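PDB 6PWI: putative hyaluronoglucosaminidase, which probably acts as a hexosaminidase of glycoside hydrolase family 84, this chain carrying the catalytic barrel of a longer, probably cell-wall-anchored protein. Local coordinates for residues E236-E239 against M240-G244. Residues are numbered along the deposited sequence; the frame is centred on the assembly and turned at random.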
ATOM      1  N   GLU A 236      -5.335  23.343  -2.409  1.00 30.90           N
ATOM      2  CA  GLU A 236      -5.560  21.963  -2.806  1.00 31.46           C
ATOM      3  C   GLU A 236      -4.748  21.044  -1.903  1.00 29.54           C
ATOM      4  O   GLU A 236      -5.249  20.009  -1.474  1.00 29.90           O
ATOM      5  CB  GLU A 236      -5.177  21.735  -4.266  1.00 33.94           C
ATOM      6  CG  GLU A 236      -6.191  22.279  -5.254  1.00 37.06           C
ATOM      7  CD  GLU A 236      -5.702  22.309  -6.693  1.00 42.32           C
ATOM      8  OE1 GLU A 236      -4.754  21.550  -7.031  1.00 44.98           O
ATOM      9  OE2 GLU A 236      -6.269  23.092  -7.479  1.00 45.48           O
ATOM     10  N   ILE A 237      -3.502  21.445  -1.618  1.00 27.20           N
ATOM     11  CA  ILE A 237      -2.626  20.706  -0.725  1.00 25.79           C
ATOM     12  C   ILE A 237      -3.277  20.625   0.655  1.00 27.10           C
ATOM     13  O   ILE A 237      -3.323  19.547   1.252  1.00 28.02           O
ATOM     14  CB  ILE A 237      -1.201  21.305  -0.694  1.00 24.64           C
ATOM     15  CG1 ILE A 237      -0.440  21.013  -1.993  1.00 24.39           C
ATOM     16  CG2 ILE A 237      -0.426  20.824   0.528  1.00 23.20           C
ATOM     17  CD1 ILE A 237       0.875  21.753  -2.129  1.00 23.75           C
ATOM     18  N   LYS A 238      -3.810  21.754   1.143  1.00 27.32           N
ATOM     19  CA  LYS A 238      -4.387  21.789   2.479  1.00 28.41           C
ATOM     20  C   LYS A 238      -5.565  20.817   2.600  1.00 27.91           C
ATOM     21  O   LYS A 238      -5.768  20.230   3.659  1.00 27.47           O
ATOM     22  CB  LYS A 238      -4.724  23.214   2.929  1.00 28.42           C
ATOM     23  CG  LYS A 238      -5.744  23.304   4.056  1.00 29.04           C
ATOM     24  CD  LYS A 238      -5.603  24.550   4.897  1.00 31.88           C
ATOM     25  CE  LYS A 238      -6.857  24.898   5.673  1.00 32.65           C
ATOM     26  NZ  LYS A 238      -7.591  23.692   6.124  1.00 34.69           N
ATOM     27  N   GLU A 239      -6.333  20.636   1.521  1.00 27.74           N
ATOM     28  CA  GLU A 239      -7.427  19.676   1.556  1.00 29.52           C
ATOM     29  C   GLU A 239      -6.883  18.257   1.731  1.00 27.79           C
ATOM     30  O   GLU A 239      -7.464  17.459   2.460  1.00 26.83           O
ATOM     31  CB  GLU A 239      -8.293  19.774   0.300  1.00 33.20           C
ATOM     32  CG  GLU A 239      -9.380  20.827   0.387  1.00 36.47           C
ATOM     33  CD  GLU A 239     -10.260  20.920  -0.848  1.00 41.71           C
ATOM     34  OE1 GLU A 239     -10.015  20.165  -1.810  1.00 43.66           O
ATOM     35  OE2 GLU A 239     -11.194  21.749  -0.847  1.00 47.96           O
ATOM     36  N   MET A 240      -5.757  17.955   1.072  1.00 26.80           N
ATOM     37  CA  MET A 240      -5.156  16.634   1.161  1.00 26.08           C
ATOM     38  C   MET A 240      -4.542  16.421   2.542  1.00 25.59           C
ATOM     39  O   MET A 240      -4.656  15.334   3.103  1.00 25.94           O
ATOM     40  CB  MET A 240      -4.105  16.414   0.070  1.00 25.37           C
ATOM     41  CG  MET A 240      -4.734  16.256  -1.292  1.00 26.57           C
ATOM     42  SD  MET A 240      -3.543  15.875  -2.588  1.00 29.70           S
ATOM     43  CE  MET A 240      -2.929  17.505  -3.017  1.00 27.73           C
ATOM     44  N   VAL A 241      -3.921  17.474   3.085  1.00 23.53           N
ATOM     45  CA  VAL A 241      -3.294  17.417   4.393  1.00 23.49           C
ATOM     46  C   VAL A 241      -4.357  17.149   5.461  1.00 24.35           C
ATOM     47  O   VAL A 241      -4.122  16.403   6.413  1.00 24.77           O
ATOM     48  CB  VAL A 241      -2.480  18.697   4.670  1.00 22.57           C
ATOM     49  CG1 VAL A 241      -2.060  18.806   6.125  1.00 21.58           C
ATOM     50  CG2 VAL A 241      -1.274  18.804   3.751  1.00 21.67           C
ATOM     51  N   ASP A 242      -5.542  17.739   5.284  1.00 24.85           N
ATOM     52  CA  ASP A 242      -6.631  17.549   6.225  1.00 25.89           C
ATOM     53  C   ASP A 242      -7.090  16.091   6.205  1.00 26.18           C
ATOM     54  O   ASP A 242      -7.377  15.528   7.263  1.00 26.43           O
ATOM     55  CB  ASP A 242      -7.783  18.523   5.961  1.00 29.68           C
ATOM     56  CG  ASP A 242      -7.528  19.973   6.368  1.00 33.68           C
ATOM     57  OD1 ASP A 242      -6.514  20.247   7.079  1.00 35.27           O
ATOM     58  OD2 ASP A 242      -8.353  20.833   5.975  1.00 35.03           O
ATOM     59  N   VAL A 243      -7.159  15.484   5.007  1.00 24.65           N
ATOM     60  CA  VAL A 243      -7.520  14.076   4.908  1.00 23.37           C
ATOM     61  C   VAL A 243      -6.465  13.246   5.640  1.00 23.46           C
ATOM     62  O   VAL A 243      -6.801  12.322   6.382  1.00 22.83           O
ATOM     63  CB  VAL A 243      -7.745  13.589   3.461  1.00 22.50           C
ATOM     64  CG1 VAL A 243      -7.917  12.080   3.411  1.00 22.11           C
ATOM     65  CG2 VAL A 243      -8.948  14.259   2.817  1.00 21.80           C
ATOM     66  N   GLY A 244      -5.193  13.624   5.447  1.00 23.15           N
ATOM     67  CA  GLY A 244      -4.078  13.030   6.164  1.00 23.44           C
ATOM     68  C   GLY A 244      -4.252  13.097   7.683  1.00 23.62           C
ATOM     69  O   GLY A 244      -3.956  12.126   8.380  1.00 23.33           O
TER
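K238 reaches one turn along the helix to D242, and NZ makes a salt bridge with OD2 at 3.0 Å. K238 sets off from the backbone away from 240-244, with CG anti to its own N (chi1 160°), and its end comes back to D242: the chain runs on nearly extended and bends only at its last torsion, which turns the ammonium group back to OD2. D242 OD1 stays 3.7 Å from K238 NZ, so OD2 does most of the gripping.

Under this charged pair runs the regular i to i+4 bonding of an alpha helix. The N-H of V241 meets I237 O at 2.8 Å. D242 N donates to K238 O at 3.0 Å and V243 N to E239 O at 3.2 Å. The bond from M240 N to E236 O is weak.

The apolar side belongs to I237, M240 and V241. The branch methyls of I237 and V241 touch, CG2 to CG2 at 3.9 Å. M240 bends at its last torsion (chi3 -83°), which turns CE back along the helix to lie 3.9 Å from I237 CA. M240 also packs against N193, R196 and K197 of helix 193-204.

E239 sends its carboxylate off the helix, where OE1 forms a salt bridge with K197.

Helix 231-247 is the link between strands 210-213 and 250-255 in one beta-alpha-beta unit of the (beta/alpha)8 barrel. Its chemistry is accordingly two-sided: I237, M240 and V241 are buried, and all three meet F251 of strand 250-255, whereas K238 and D242 pair their opposite charges on the more exposed side.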